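Local coordinates for protein soluble lytic murein transglycosylase (Escherichia coli, PDB 1SLY) that cleaves the beta-1,4-glycosidic bonds between N-acetylmuramic acid and N-acetylglucosamine in peptidoglycan, forming a 1,6-anhydro bond in the muramic acid residue, at residues Ser479-Lys484 / Ser492-Ile497; Ala471-Arg476 / Ala593-Tyr598; Arg459-Lys464 / Ile529-Leu534; Ser548-Asn553 / Ser582-Tyr587. All blocks are in the same frame, centred on the assembly; numbering follows the deposited sequence.

Overall arrangement
Followed from the N terminus, the chain reaches contact 3 first, at 459-464, then contact 2 at 471-476. Contact 1 joins 479-484 to 492-497, closing a short loop between helices 468-479 and 499-508, nested inside the larger loops of both. Contact 3 closes at 529-534 on helix 523-540. Contact 4 follows in series, pairing 548-553 with 582-587, and lies within the loop that contact 2 finally closes at 593-598; contacts 2 and 3 therefore cross. Together they tie helices 454-462, 468-479, 523-540, 545-554 and 582-601 into one helical domain. Bulgecin A touches contacts 1, 3 and 4, and Ile-474 of contact 2 packs on contacts 3 and 4.

Contact 1 (Ser479-Lys484 / Ser492-Ile497); sequences SAWNPK and SGLMQI. With BLG (4-O-(4-O-sulfonyl-N-acetylglucosamininyl)-5-methylhydroxy-L-proline-taurine), chain B.
A first torsion of 68° sets the hydroxyl of Ser-479 between its own backbone N and carbonyl carbon, facing the backbone O of Leu-494, 2.9 Å from Ser-479 OG. The contact closes the loop after helix 468-479 of the lysozyme-like domain, next to Glu-478, the predicted catalytic residue; a type I' turn, Ser-479 to Asn-482, meets a type I turn, Gly-493 to Gln-496. Ser-479 OG also lies by Ala-475 O of its own helix. Leu-494 starts away from the first turn, but its CD1 branch swings back to lie 3.7 Å from Pro-483 CA. The same methyl sits at the rim of the Trp-481 indole, near its plane and 4.2 Å from CE3, while Trp-481 NE1 bonds to Tyr-598 OH. Gly-493, with a positive phi, brings its CA to 3.6 Å from Pro-483 O in a CA-H...O contact. A G1 beta bulge sets Gln-496 and Ile-497 opposite the single residue Ser-492, and the backbone O of Gln-496 borders the bulgecin. Asn-482 OD1 accepts from Lys-484 N in an Asx turn, the donor above the carbonyl plane. Gln-496 folds back on its own turn: NE2, 2.8 Å from Gly-493 O, lies in that carbonyl plane, on a lone pair, with an N-H...O angle of 167°, and Gln-496 N shares the same acceptor.

Contact 2 (Ala471-Arg476 / Ala593-Tyr598); sequences AMAIAR and AYDAYY
Ala-473 and Asp-595 mark the closest backbone approach of two steeply crossed helices; the axes of the two segments approach to 8.3 Å, with 124° between their N-to-C directions. Close packing comes first: the methyl of Ala-473 rests on the opposite backbone, CB 3.7 Å from Asp-595 N, and forms an apolar pair with Tyr-594, CB to CB 4.2 Å, so that one small side chain lets the second helix settle close. Aromatic contacts flank it. Met-472 CB stands over the centre of the Tyr-598 ring, 4.2 Å from the centroid and only 6° off the normal, a CH-pi contact; SD of the same Met-472 stays oblique to the ring, a Met-aromatic contact. Arg-476 runs across Tyr-598 at about a right angle. Its CG meets the ring edge in plane, its CD comes to 3.4 Å from Tyr-598 OH, and guanidinium and ring stand 84° apart. Toward Tyr-594 the same guanidinium offers at most a weak, long cation-pi attraction, with CZ 5.2 Å from the ring centroid. Polar bonds lead outward, none joining the two segments: the Tyr-598 hydroxyl turns to Trp-481 and Pro-450, while Asp-595 forms salt bridges to Arg-545 and Arg-599. Helix 468-479, which carries the predicted catalytic Glu-478 near its C-terminal end, meets helix 582-601 here in a helix-helix crossing of the all-helical domain.

Contact 3 (Arg459-Lys464 / Ile529-Leu534); sequences RYTSGK and IGTSYL. With BLG (4-O-(4-O-sulfonyl-N-acetylglucosamininyl)-5-methylhydroxy-L-proline-taurine), chain B.
In the lysozyme-like domain, the C-terminal part of helix 454-462 and the residues that follow lie against helix 523-540, where Thr-531 is met by Tyr-460, Thr-461 and Lys-464. Methyl meets methyl at one corner: Thr-461 CG2 and Thr-531 CG2 are 4.0 Å apart, the two side chains crossing at about a right angle. The hydroxyl of Thr-531 turns back into its own helix, bonding to Ile-527 O; Tyr-460 O passes 3.6 Å from Thr-531 OG1 without a bond between them. Lys-464 lies over the helix backbone with its apolar length, CD 3.5 Å from Thr-531 O and CE 3.7 Å from Thr-531 OG1. A bend in its last torsion, chi4 59°, then carries the ammonium to Tyr-460, where Lys-464 NZ lies 2.9 Å from Tyr-460 O, tilted 34° from its carbonyl plane. This lysine therefore ties back to Tyr-460 while its CD and CE methylenes pack on Thr-531, with CE also near Ser-532. Tyr-460 sends its hydroxyl to Glu-524, beyond the two segments but still on helix 523-540. The far side of that helix serves the ligand: Tyr-533 points away from helix 454-462 and into the bulgecin pocket. There its CD2 touches BLG C8 at 3.7 Å, and its OH is hydrogen-bonded to BLG O3 at 2.9 Å.

Contact 4 (Ser548-Asn553 / Ser582-Tyr587); sequences SSAAYN and SETRGY. With BLG (4-O-(4-O-sulfonyl-N-acetylglucosamininyl)-5-methylhydroxy-L-proline-taurine), chain B.
Asn-553 and Tyr-587 form the tight part of this contact: Asn-553 CB sits 3.9 Å above the centre of the ring, and amide and ring are stacked with their planes 13° apart. A first torsion of 180° lays the Asn-553 amide along Tyr-587, the two side chains running in opposite senses. Thr-584 OG1 donates to Asn-553 OD1 at 3.1 Å, nearly along the C=O axis, which fixes the rotation of the amide. Beside it Ala-550 CB meets Thr-584 CG2 at 3.7 Å, and Ser-549 O approaches Tyr-587 CE1. Toward solvent the grip slackens. The extended Glu-583 is exposed, and its OE2 takes weak bonds, each at 3.4 Å, from Asn-553 ND2 and from BLG N3. The ligand is held more firmly by Tyr-552, whose backbone O accepts from BLG N2 at 2.9 Å and whose ring carries BLG C8 over one face, offset toward the rim. Tyr-552 OH reaches Met-495 O, and Tyr-587 OH bonds to Glu-478, the predicted catalytic residue. Segments 548-553 and 582-587, whose N-to-C directions are 140° apart, line one side of the bulgecin pocket, consistent with the substrate groove of a lysozyme-like transglycosylase.

Contact 1 (Ser479-Lys484 / Ser492-Ile497)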
# COMPACT_ATOMS: atom_id res chain seq x y z
N SER A 479 -10.64 -5.14 -2.22
CA SER A 479 -11.18 -3.79 -2.36
C SER A 479 -11.85 -3.30 -1.09
O SER A 479 -12.42 -2.22 -1.15
CB SER A 479 -12.23 -3.77 -3.46
OG SER A 479 -13.37 -4.53 -3.04
N ALA A 480 -11.97 -4.07 -0.02
CA ALA A 480 -12.65 -3.60 1.17
C ALA A 480 -14.02 -2.97 0.84
O ALA A 480 -14.42 -1.89 1.26
CB ALA A 480 -11.68 -2.64 1.82
N TRP A 481 -14.63 -3.62 -0.14
CA TRP A 481 -15.95 -3.31 -0.71
C TRP A 481 -16.30 -2.00 -1.42
O TRP A 481 -17.46 -1.58 -1.52
CB TRP A 481 -16.96 -3.57 0.39
CG TRP A 481 -17.02 -5.01 0.83
CD1 TRP A 481 -16.84 -5.52 2.10
CD2 TRP A 481 -17.37 -6.10 -0.03
NE1 TRP A 481 -17.09 -6.86 2.07
CE2 TRP A 481 -17.41 -7.24 0.78
CE3 TRP A 481 -17.65 -6.21 -1.39
CZ2 TRP A 481 -17.74 -8.49 0.24
CZ3 TRP A 481 -17.98 -7.44 -1.91
CH2 TRP A 481 -18.02 -8.57 -1.09
N ASN A 482 -15.27 -1.39 -1.98
CA ASN A 482 -15.46 -0.22 -2.82
C ASN A 482 -15.40 -0.57 -4.29
O ASN A 482 -14.32 -0.75 -4.86
CB ASN A 482 -14.42 0.83 -2.49
CG ASN A 482 -14.34 2.03 -3.39
OD1 ASN A 482 -15.04 2.18 -4.37
ND2 ASN A 482 -13.47 2.96 -3.10
N PRO A 483 -16.55 -0.49 -4.96
CA PRO A 483 -16.72 -0.76 -6.39
C PRO A 483 -15.80 -0.04 -7.33
O PRO A 483 -15.54 -0.56 -8.41
CB PRO A 483 -18.14 -0.38 -6.76
CG PRO A 483 -18.84 -0.40 -5.46
CD PRO A 483 -17.81 0.07 -4.46
N LYS A 484 -15.33 1.12 -6.91
CA LYS A 484 -14.58 1.96 -7.84
C LYS A 484 -13.08 2.07 -7.58
O LYS A 484 -12.38 2.91 -8.18
CB LYS A 484 -15.26 3.36 -7.83
CG LYS A 484 -16.80 3.47 -7.97
CD LYS A 484 -17.47 2.87 -9.22
CE LYS A 484 -18.94 2.65 -8.86
NZ LYS A 484 -19.79 2.09 -9.95
N SER A 492 -8.66 -3.30 -11.30
CA SER A 492 -9.93 -2.61 -11.11
C SER A 492 -11.03 -3.29 -10.37
O SER A 492 -11.32 -4.47 -10.56
CB SER A 492 -10.56 -2.22 -12.41
OG SER A 492 -9.68 -1.51 -13.25
N GLY A 493 -11.63 -2.49 -9.54
CA GLY A 493 -12.90 -2.87 -8.97
C GLY A 493 -13.01 -3.76 -7.78
O GLY A 493 -12.02 -4.04 -7.10
N LEU A 494 -14.23 -4.23 -7.57
CA LEU A 494 -14.63 -5.10 -6.46
C LEU A 494 -13.70 -6.31 -6.19
O LEU A 494 -13.36 -6.57 -5.04
CB LEU A 494 -16.07 -5.53 -6.76
CG LEU A 494 -16.99 -5.61 -5.57
CD1 LEU A 494 -17.09 -4.22 -5.05
CD2 LEU A 494 -18.39 -6.09 -5.90
N MET A 495 -13.23 -7.04 -7.19
CA MET A 495 -12.29 -8.13 -7.07
C MET A 495 -10.94 -7.80 -7.68
O MET A 495 -10.10 -8.66 -7.90
CB MET A 495 -12.86 -9.33 -7.73
CG MET A 495 -13.85 -9.87 -6.78
SD MET A 495 -14.96 -11.02 -7.58
CE MET A 495 -14.02 -12.52 -7.29
N GLN A 496 -10.70 -6.55 -7.95
CA GLN A 496 -9.41 -6.09 -8.44
C GLN A 496 -8.74 -6.90 -9.54
O GLN A 496 -7.60 -7.31 -9.45
CB GLN A 496 -8.46 -5.96 -7.27
CG GLN A 496 -8.83 -4.89 -6.26
CD GLN A 496 -8.53 -3.51 -6.78
OE1 GLN A 496 -7.39 -3.10 -6.86
NE2 GLN A 496 -9.50 -2.76 -7.19
N ILE A 497 -9.53 -7.00 -10.60
CA ILE A 497 -9.22 -7.73 -11.84
C ILE A 497 -8.31 -6.92 -12.72
O ILE A 497 -8.61 -5.76 -13.02
CB ILE A 497 -10.50 -8.03 -12.64
CG1 ILE A 497 -11.45 -8.83 -11.77
CG2 ILE A 497 -10.17 -8.86 -13.84
CD1 ILE A 497 -12.91 -8.93 -12.11
C1 BLG B . -2.72 -10.53 -10.43
C2 BLG B . -3.64 -11.08 -11.53
C3 BLG B . -2.98 -12.34 -12.10
C4 BLG B . -1.52 -12.08 -12.49
C5 BLG B . -0.72 -11.41 -11.35
O5 BLG B . -1.40 -10.26 -10.88
O1 BLG B . -3.34 -9.39 -9.99
N2 BLG B . -4.98 -11.32 -11.02
C7 BLG B . -6.09 -10.75 -11.47
O7 BLG B . -6.13 -9.99 -12.43
C8 BLG B . -7.36 -11.18 -10.79
O3 BLG B . -3.66 -12.82 -13.26
O4 BLG B . -0.97 -13.36 -12.78
S4 BLG B . -0.50 -13.72 -14.24
O41 BLG B . -1.21 -12.91 -15.22
O42 BLG B . -0.83 -15.11 -14.49
O43 BLG B . 0.94 -13.55 -14.31
C6 BLG B . 0.66 -10.95 -11.77
O6 BLG B . 0.85 -10.99 -13.17
CA BLG B . -4.17 -8.20 -8.29
CB BLG B . -2.94 -8.92 -8.79
CG BLG B . -1.97 -7.77 -8.88
CD BLG B . -2.20 -7.12 -7.49
N BLG B . -3.64 -7.46 -7.15
C9 BLG B . -5.35 -9.10 -8.00
O9 BLG B . -5.08 -9.55 -6.67
C10 BLG B . -1.98 -5.60 -7.41
O10 BLG B . -2.53 -4.73 -8.09
N3 BLG B . -1.22 -5.35 -6.36
C11 BLG B . -0.83 -4.04 -5.92
C12 BLG B . 0.40 -3.62 -6.69
S BLG B . 0.97 -2.16 -5.78
OS1 BLG B . 1.92 -1.44 -6.72
OS2 BLG B . -0.23 -1.35 -5.31
OS3 BLG B . 1.65 -2.59 -4.49

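Contact 2 (Ala471-Arg476 / Ala593-Tyr598)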
# COMPACT_ATOMS: atom_id res chain seq x y z
N ALA A 471 -15.57 -16.44 -2.27
CA ALA A 471 -15.69 -15.32 -3.24
C ALA A 471 -15.81 -13.95 -2.50
O ALA A 471 -15.01 -13.04 -2.69
CB ALA A 471 -16.91 -15.59 -4.12
N MET A 472 -16.73 -13.78 -1.55
CA MET A 472 -16.84 -12.54 -0.77
C MET A 472 -15.56 -12.26 0.05
O MET A 472 -15.18 -11.10 0.16
CB MET A 472 -18.05 -12.65 0.15
CG MET A 472 -19.29 -12.93 -0.67
SD MET A 472 -20.68 -13.26 0.37
CE MET A 472 -21.08 -11.56 0.73
N ALA A 473 -14.86 -13.27 0.59
CA ALA A 473 -13.54 -13.16 1.19
C ALA A 473 -12.55 -12.56 0.21
O ALA A 473 -11.89 -11.62 0.59
CB ALA A 473 -13.05 -14.51 1.57
N ILE A 474 -12.39 -12.98 -1.04
CA ILE A 474 -11.48 -12.37 -2.03
C ILE A 474 -11.80 -10.87 -2.29
O ILE A 474 -10.93 -9.98 -2.17
CB ILE A 474 -11.56 -13.22 -3.37
CG1 ILE A 474 -11.02 -14.63 -3.11
CG2 ILE A 474 -10.68 -12.63 -4.46
CD1 ILE A 474 -9.52 -14.81 -2.87
N ALA A 475 -13.08 -10.56 -2.53
CA ALA A 475 -13.57 -9.19 -2.73
C ALA A 475 -13.29 -8.31 -1.50
O ALA A 475 -12.69 -7.24 -1.64
CB ALA A 475 -15.06 -9.24 -3.02
N ARG A 476 -13.61 -8.82 -0.30
CA ARG A 476 -13.34 -8.14 0.99
C ARG A 476 -11.88 -7.74 1.17
O ARG A 476 -11.58 -6.59 1.44
CB ARG A 476 -13.72 -9.05 2.14
CG ARG A 476 -13.53 -8.63 3.57
CD ARG A 476 -14.22 -7.34 3.88
NE ARG A 476 -13.09 -6.48 3.89
CZ ARG A 476 -12.48 -6.05 4.99
NH1 ARG A 476 -13.01 -6.17 6.19
NH2 ARG A 476 -11.35 -5.38 4.89
N ALA A 593 -8.78 -16.44 6.84
CA ALA A 593 -9.46 -15.95 8.03
C ALA A 593 -10.76 -15.24 7.68
O ALA A 593 -11.78 -15.49 8.33
CB ALA A 593 -8.58 -14.97 8.76
N TYR A 594 -10.74 -14.38 6.65
CA TYR A 594 -11.98 -13.67 6.27
C TYR A 594 -13.11 -14.58 5.80
O TYR A 594 -14.27 -14.41 6.18
CB TYR A 594 -11.77 -12.68 5.18
CG TYR A 594 -10.84 -11.57 5.50
CD1 TYR A 594 -10.48 -11.25 6.79
CD2 TYR A 594 -10.34 -10.85 4.45
CE1 TYR A 594 -9.64 -10.20 7.03
CE2 TYR A 594 -9.50 -9.80 4.68
CZ TYR A 594 -9.16 -9.48 5.96
OH TYR A 594 -8.37 -8.38 6.17
N ASP A 595 -12.70 -15.59 5.05
CA ASP A 595 -13.57 -16.70 4.65
C ASP A 595 -14.20 -17.38 5.90
O ASP A 595 -15.41 -17.66 5.89
CB ASP A 595 -12.71 -17.69 3.82
CG ASP A 595 -13.49 -18.73 3.06
OD1 ASP A 595 -14.71 -18.80 3.23
OD2 ASP A 595 -12.88 -19.48 2.27
N ALA A 596 -13.46 -17.56 7.00
CA ALA A 596 -14.05 -18.08 8.24
C ALA A 596 -15.11 -17.14 8.82
O ALA A 596 -16.17 -17.60 9.25
CB ALA A 596 -12.96 -18.31 9.29
N TYR A 597 -14.92 -15.81 8.84
CA TYR A 597 -15.96 -14.88 9.33
C TYR A 597 -17.14 -14.83 8.38
O TYR A 597 -18.27 -14.76 8.87
CB TYR A 597 -15.48 -13.45 9.45
CG TYR A 597 -14.16 -13.27 10.10
CD1 TYR A 597 -13.78 -14.03 11.18
CD2 TYR A 597 -13.28 -12.30 9.66
CE1 TYR A 597 -12.57 -13.83 11.79
CE2 TYR A 597 -12.06 -12.09 10.26
CZ TYR A 597 -11.71 -12.86 11.34
OH TYR A 597 -10.52 -12.66 12.00
N TYR A 598 -17.02 -14.88 7.05
CA TYR A 598 -18.26 -14.90 6.27
C TYR A 598 -18.99 -16.22 6.52
O TYR A 598 -20.21 -16.14 6.73
CB TYR A 598 -17.98 -14.72 4.75
CG TYR A 598 -17.79 -13.24 4.44
CD1 TYR A 598 -18.84 -12.34 4.52
CD2 TYR A 598 -16.52 -12.74 4.18
CE1 TYR A 598 -18.62 -10.99 4.37
CE2 TYR A 598 -16.31 -11.38 4.02
CZ TYR A 598 -17.36 -10.52 4.12
OH TYR A 598 -17.13 -9.18 3.95

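Contact 3 (Arg459-Lys464 / Ile529-Leu534)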
# COMPACT_ATOMS: atom_id res chain seq x y z
N ARG A 459 -25.74 -15.59 -7.12
CA ARG A 459 -26.03 -15.89 -8.52
C ARG A 459 -24.80 -16.34 -9.28
O ARG A 459 -24.78 -17.42 -9.89
CB ARG A 459 -26.63 -14.63 -9.10
CG ARG A 459 -27.04 -14.57 -10.52
CD ARG A 459 -27.81 -13.27 -10.57
NE ARG A 459 -28.34 -13.04 -11.90
CZ ARG A 459 -28.03 -12.00 -12.67
NH1 ARG A 459 -27.20 -11.05 -12.24
NH2 ARG A 459 -28.58 -11.93 -13.88
N TYR A 460 -23.76 -15.56 -9.16
CA TYR A 460 -22.55 -15.85 -9.91
C TYR A 460 -21.63 -16.96 -9.37
O TYR A 460 -20.57 -17.24 -9.95
CB TYR A 460 -21.80 -14.52 -10.08
CG TYR A 460 -22.47 -13.61 -11.08
CD1 TYR A 460 -22.37 -13.94 -12.42
CD2 TYR A 460 -23.22 -12.49 -10.73
CE1 TYR A 460 -22.99 -13.22 -13.39
CE2 TYR A 460 -23.85 -11.75 -11.71
CZ TYR A 460 -23.73 -12.14 -13.03
OH TYR A 460 -24.34 -11.48 -14.06
N THR A 461 -22.00 -17.55 -8.23
CA THR A 461 -21.24 -18.70 -7.76
C THR A 461 -22.17 -19.89 -7.66
O THR A 461 -21.69 -20.94 -7.28
CB THR A 461 -20.56 -18.57 -6.37
OG1 THR A 461 -21.57 -18.40 -5.37
CG2 THR A 461 -19.54 -17.42 -6.36
N SER A 462 -23.44 -19.80 -8.06
CA SER A 462 -24.33 -20.99 -8.15
C SER A 462 -23.92 -22.07 -9.15
O SER A 462 -24.05 -23.26 -8.86
CB SER A 462 -25.73 -20.61 -8.55
OG SER A 462 -26.30 -19.99 -7.44
N GLY A 463 -23.45 -21.78 -10.36
CA GLY A 463 -23.00 -22.87 -11.23
C GLY A 463 -21.49 -23.13 -11.21
O GLY A 463 -20.89 -23.62 -12.19
N LYS A 464 -20.89 -22.74 -10.09
CA LYS A 464 -19.45 -22.82 -9.91
C LYS A 464 -19.07 -23.69 -8.70
O LYS A 464 -19.89 -23.91 -7.81
CB LYS A 464 -18.95 -21.41 -9.78
CG LYS A 464 -18.57 -20.80 -11.10
CD LYS A 464 -17.84 -19.48 -10.96
CE LYS A 464 -18.06 -18.61 -12.18
NZ LYS A 464 -19.52 -18.33 -12.41
N ILE A 529 -16.60 -11.48 -14.37
CA ILE A 529 -15.25 -11.82 -14.82
C ILE A 529 -14.44 -12.39 -13.62
O ILE A 529 -13.73 -13.37 -13.79
CB ILE A 529 -14.42 -10.57 -15.36
CG1 ILE A 529 -14.84 -10.03 -16.70
CG2 ILE A 529 -13.02 -11.02 -15.69
CD1 ILE A 529 -16.28 -9.76 -16.77
N GLY A 530 -14.60 -11.88 -12.39
CA GLY A 530 -13.79 -12.24 -11.23
C GLY A 530 -14.03 -13.61 -10.68
O GLY A 530 -13.09 -14.39 -10.54
N THR A 531 -15.28 -13.95 -10.39
CA THR A 531 -15.62 -15.31 -9.97
C THR A 531 -15.27 -16.31 -11.09
O THR A 531 -14.95 -17.47 -10.81
CB THR A 531 -17.10 -15.51 -9.67
OG1 THR A 531 -17.80 -15.21 -10.87
CG2 THR A 531 -17.61 -14.65 -8.53
N SER A 532 -15.26 -15.88 -12.35
CA SER A 532 -14.80 -16.73 -13.42
C SER A 532 -13.32 -16.97 -13.30
O SER A 532 -12.90 -18.13 -13.28
CB SER A 532 -15.06 -16.12 -14.78
OG SER A 532 -16.46 -16.08 -15.04
N TYR A 533 -12.47 -15.95 -13.14
CA TYR A 533 -11.03 -16.16 -12.89
C TYR A 533 -10.71 -16.95 -11.59
O TYR A 533 -9.84 -17.82 -11.57
CB TYR A 533 -10.29 -14.85 -12.78
CG TYR A 533 -8.80 -15.08 -12.88
CD1 TYR A 533 -8.27 -15.71 -14.00
CD2 TYR A 533 -7.92 -14.65 -11.88
CE1 TYR A 533 -6.91 -15.88 -14.12
CE2 TYR A 533 -6.55 -14.82 -12.01
CZ TYR A 533 -6.06 -15.42 -13.13
OH TYR A 533 -4.72 -15.54 -13.32
N LEU A 534 -11.41 -16.71 -10.49
CA LEU A 534 -11.24 -17.50 -9.29
C LEU A 534 -11.63 -18.98 -9.45
O LEU A 534 -10.90 -19.81 -8.93
CB LEU A 534 -12.03 -16.82 -8.20
CG LEU A 534 -11.78 -17.34 -6.79
CD1 LEU A 534 -10.30 -17.45 -6.45
CD2 LEU A 534 -12.52 -16.39 -5.88
C1 BLG B . -2.72 -10.53 -10.43
C2 BLG B . -3.64 -11.08 -11.53
C3 BLG B . -2.98 -12.34 -12.10
C4 BLG B . -1.52 -12.08 -12.49
C5 BLG B . -0.72 -11.41 -11.35
O5 BLG B . -1.40 -10.26 -10.88
O1 BLG B . -3.34 -9.39 -9.99
N2 BLG B . -4.98 -11.32 -11.02
C7 BLG B . -6.09 -10.75 -11.47
O7 BLG B . -6.13 -9.99 -12.43
C8 BLG B . -7.36 -11.18 -10.79
O3 BLG B . -3.66 -12.82 -13.26
O4 BLG B . -0.97 -13.36 -12.78
S4 BLG B . -0.50 -13.72 -14.24
O41 BLG B . -1.21 -12.91 -15.22
O42 BLG B . -0.83 -15.11 -14.49
O43 BLG B . 0.94 -13.55 -14.31
C6 BLG B . 0.66 -10.95 -11.77
O6 BLG B . 0.85 -10.99 -13.17
CA BLG B . -4.17 -8.20 -8.29
CB BLG B . -2.94 -8.92 -8.79
CG BLG B . -1.97 -7.77 -8.88
CD BLG B . -2.20 -7.12 -7.49
N BLG B . -3.64 -7.46 -7.15
C9 BLG B . -5.35 -9.10 -8.00
O9 BLG B . -5.08 -9.55 -6.67
C10 BLG B . -1.98 -5.60 -7.41
O10 BLG B . -2.53 -4.73 -8.09
N3 BLG B . -1.22 -5.35 -6.36
C11 BLG B . -0.83 -4.04 -5.92
C12 BLG B . 0.40 -3.62 -6.69
S BLG B . 0.97 -2.16 -5.78
OS1 BLG B . 1.92 -1.44 -6.72
OS2 BLG B . -0.23 -1.35 -5.31
OS3 BLG B . 1.65 -2.59 -4.49

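Contact 4 (Ser548-Asn553 / Ser582-Tyr587)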
# COMPACT_ATOMS: atom_id res chain seq x y z
N SER A 548 -5.35 -21.58 -4.76
CA SER A 548 -6.14 -20.60 -5.52
C SER A 548 -5.98 -19.15 -5.06
O SER A 548 -5.75 -18.27 -5.89
CB SER A 548 -7.63 -20.92 -5.51
OG SER A 548 -8.15 -21.24 -4.24
N SER A 549 -6.01 -18.86 -3.76
CA SER A 549 -5.75 -17.50 -3.29
C SER A 549 -4.36 -16.96 -3.67
O SER A 549 -4.23 -15.84 -4.19
CB SER A 549 -5.85 -17.41 -1.77
OG SER A 549 -7.11 -17.76 -1.25
N ALA A 550 -3.25 -17.69 -3.44
CA ALA A 550 -1.93 -17.15 -3.86
C ALA A 550 -1.80 -17.04 -5.39
O ALA A 550 -1.11 -16.16 -5.90
CB ALA A 550 -0.84 -18.05 -3.29
N ALA A 551 -2.48 -17.93 -6.13
CA ALA A 551 -2.55 -17.92 -7.61
C ALA A 551 -3.32 -16.70 -8.14
O ALA A 551 -2.85 -16.07 -9.08
CB ALA A 551 -3.20 -19.19 -8.12
N TYR A 552 -4.48 -16.33 -7.57
CA TYR A 552 -5.21 -15.12 -7.97
C TYR A 552 -4.39 -13.83 -7.80
O TYR A 552 -4.42 -12.95 -8.66
CB TYR A 552 -6.51 -15.07 -7.14
CG TYR A 552 -7.53 -14.03 -7.57
CD1 TYR A 552 -7.45 -12.69 -7.17
CD2 TYR A 552 -8.64 -14.40 -8.34
CE1 TYR A 552 -8.42 -11.77 -7.53
CE2 TYR A 552 -9.61 -13.49 -8.71
CZ TYR A 552 -9.51 -12.18 -8.29
OH TYR A 552 -10.48 -11.27 -8.63
N ASN A 553 -3.61 -13.71 -6.73
CA ASN A 553 -2.74 -12.55 -6.46
C ASN A 553 -1.36 -12.45 -7.17
O ASN A 553 -0.85 -11.36 -7.48
CB ASN A 553 -2.53 -12.49 -4.94
CG ASN A 553 -1.65 -11.35 -4.51
OD1 ASN A 553 -0.52 -11.50 -4.05
ND2 ASN A 553 -2.13 -10.17 -4.74
N SER A 582 6.14 -11.42 0.55
CA SER A 582 5.45 -10.71 1.63
C SER A 582 3.98 -10.39 1.35
O SER A 582 3.11 -10.67 2.17
CB SER A 582 6.21 -9.41 1.96
OG SER A 582 7.26 -9.08 1.00
N GLU A 583 3.65 -9.88 0.16
CA GLU A 583 2.27 -9.50 -0.17
C GLU A 583 1.32 -10.69 -0.28
O GLU A 583 0.24 -10.72 0.31
CB GLU A 583 2.28 -8.72 -1.47
CG GLU A 583 0.97 -8.26 -2.15
CD GLU A 583 1.17 -7.72 -3.57
OE1 GLU A 583 2.29 -7.28 -3.94
OE2 GLU A 583 0.18 -7.74 -4.34
N THR A 584 1.83 -11.70 -0.98
CA THR A 584 1.08 -12.93 -1.22
C THR A 584 0.98 -13.77 0.06
O THR A 584 -0.06 -14.40 0.33
CB THR A 584 1.75 -13.72 -2.35
OG1 THR A 584 2.20 -12.80 -3.37
CG2 THR A 584 0.74 -14.68 -2.98
N ARG A 585 2.01 -13.68 0.92
CA ARG A 585 1.97 -14.37 2.22
C ARG A 585 0.91 -13.77 3.10
O ARG A 585 0.04 -14.49 3.60
CB ARG A 585 3.31 -14.28 2.93
CG ARG A 585 3.32 -15.09 4.20
CD ARG A 585 4.73 -15.42 4.58
NE ARG A 585 5.42 -14.20 4.93
CZ ARG A 585 6.43 -13.72 4.23
NH1 ARG A 585 6.97 -14.38 3.21
NH2 ARG A 585 6.95 -12.57 4.56
N GLY A 586 0.94 -12.43 3.18
CA GLY A 586 -0.08 -11.71 3.95
C GLY A 586 -1.49 -11.93 3.42
O GLY A 586 -2.43 -12.14 4.19
N TYR A 587 -1.59 -11.97 2.09
CA TYR A 587 -2.81 -12.23 1.34
C TYR A 587 -3.49 -13.54 1.65
O TYR A 587 -4.69 -13.54 1.93
CB TYR A 587 -2.53 -12.19 -0.14
CG TYR A 587 -3.75 -12.19 -1.03
CD1 TYR A 587 -4.35 -13.36 -1.47
CD2 TYR A 587 -4.30 -10.98 -1.44
CE1 TYR A 587 -5.46 -13.33 -2.29
CE2 TYR A 587 -5.41 -10.94 -2.25
CZ TYR A 587 -5.97 -12.12 -2.66
OH TYR A 587 -7.04 -12.07 -3.49
C1 BLG B . -2.72 -10.53 -10.43
C2 BLG B . -3.64 -11.08 -11.53
C3 BLG B . -2.98 -12.34 -12.10
C4 BLG B . -1.52 -12.08 -12.49
C5 BLG B . -0.72 -11.41 -11.35
O5 BLG B . -1.40 -10.26 -10.88
O1 BLG B . -3.34 -9.39 -9.99
N2 BLG B . -4.98 -11.32 -11.02
C7 BLG B . -6.09 -10.75 -11.47
O7 BLG B . -6.13 -9.99 -12.43
C8 BLG B . -7.36 -11.18 -10.79
O3 BLG B . -3.66 -12.82 -13.26
O4 BLG B . -0.97 -13.36 -12.78
S4 BLG B . -0.50 -13.72 -14.24
O41 BLG B . -1.21 -12.91 -15.22
O42 BLG B . -0.83 -15.11 -14.49
O43 BLG B . 0.94 -13.55 -14.31
C6 BLG B . 0.66 -10.95 -11.77
O6 BLG B . 0.85 -10.99 -13.17
CA BLG B . -4.17 -8.20 -8.29
CB BLG B . -2.94 -8.92 -8.79
CG BLG B . -1.97 -7.77 -8.88
CD BLG B . -2.20 -7.12 -7.49
N BLG B . -3.64 -7.46 -7.15
C9 BLG B . -5.35 -9.10 -8.00
O9 BLG B . -5.08 -9.55 -6.67
C10 BLG B . -1.98 -5.60 -7.41
O10 BLG B . -2.53 -4.73 -8.09
N3 BLG B . -1.22 -5.35 -6.36
C11 BLG B . -0.83 -4.04 -5.92
C12 BLG B . 0.40 -3.62 -6.69
S BLG B . 0.97 -2.16 -5.78
OS1 BLG B . 1.92 -1.44 -6.72
OS2 BLG B . -0.23 -1.35 -5.31
OS3 BLG B . 1.65 -2.59 -4.49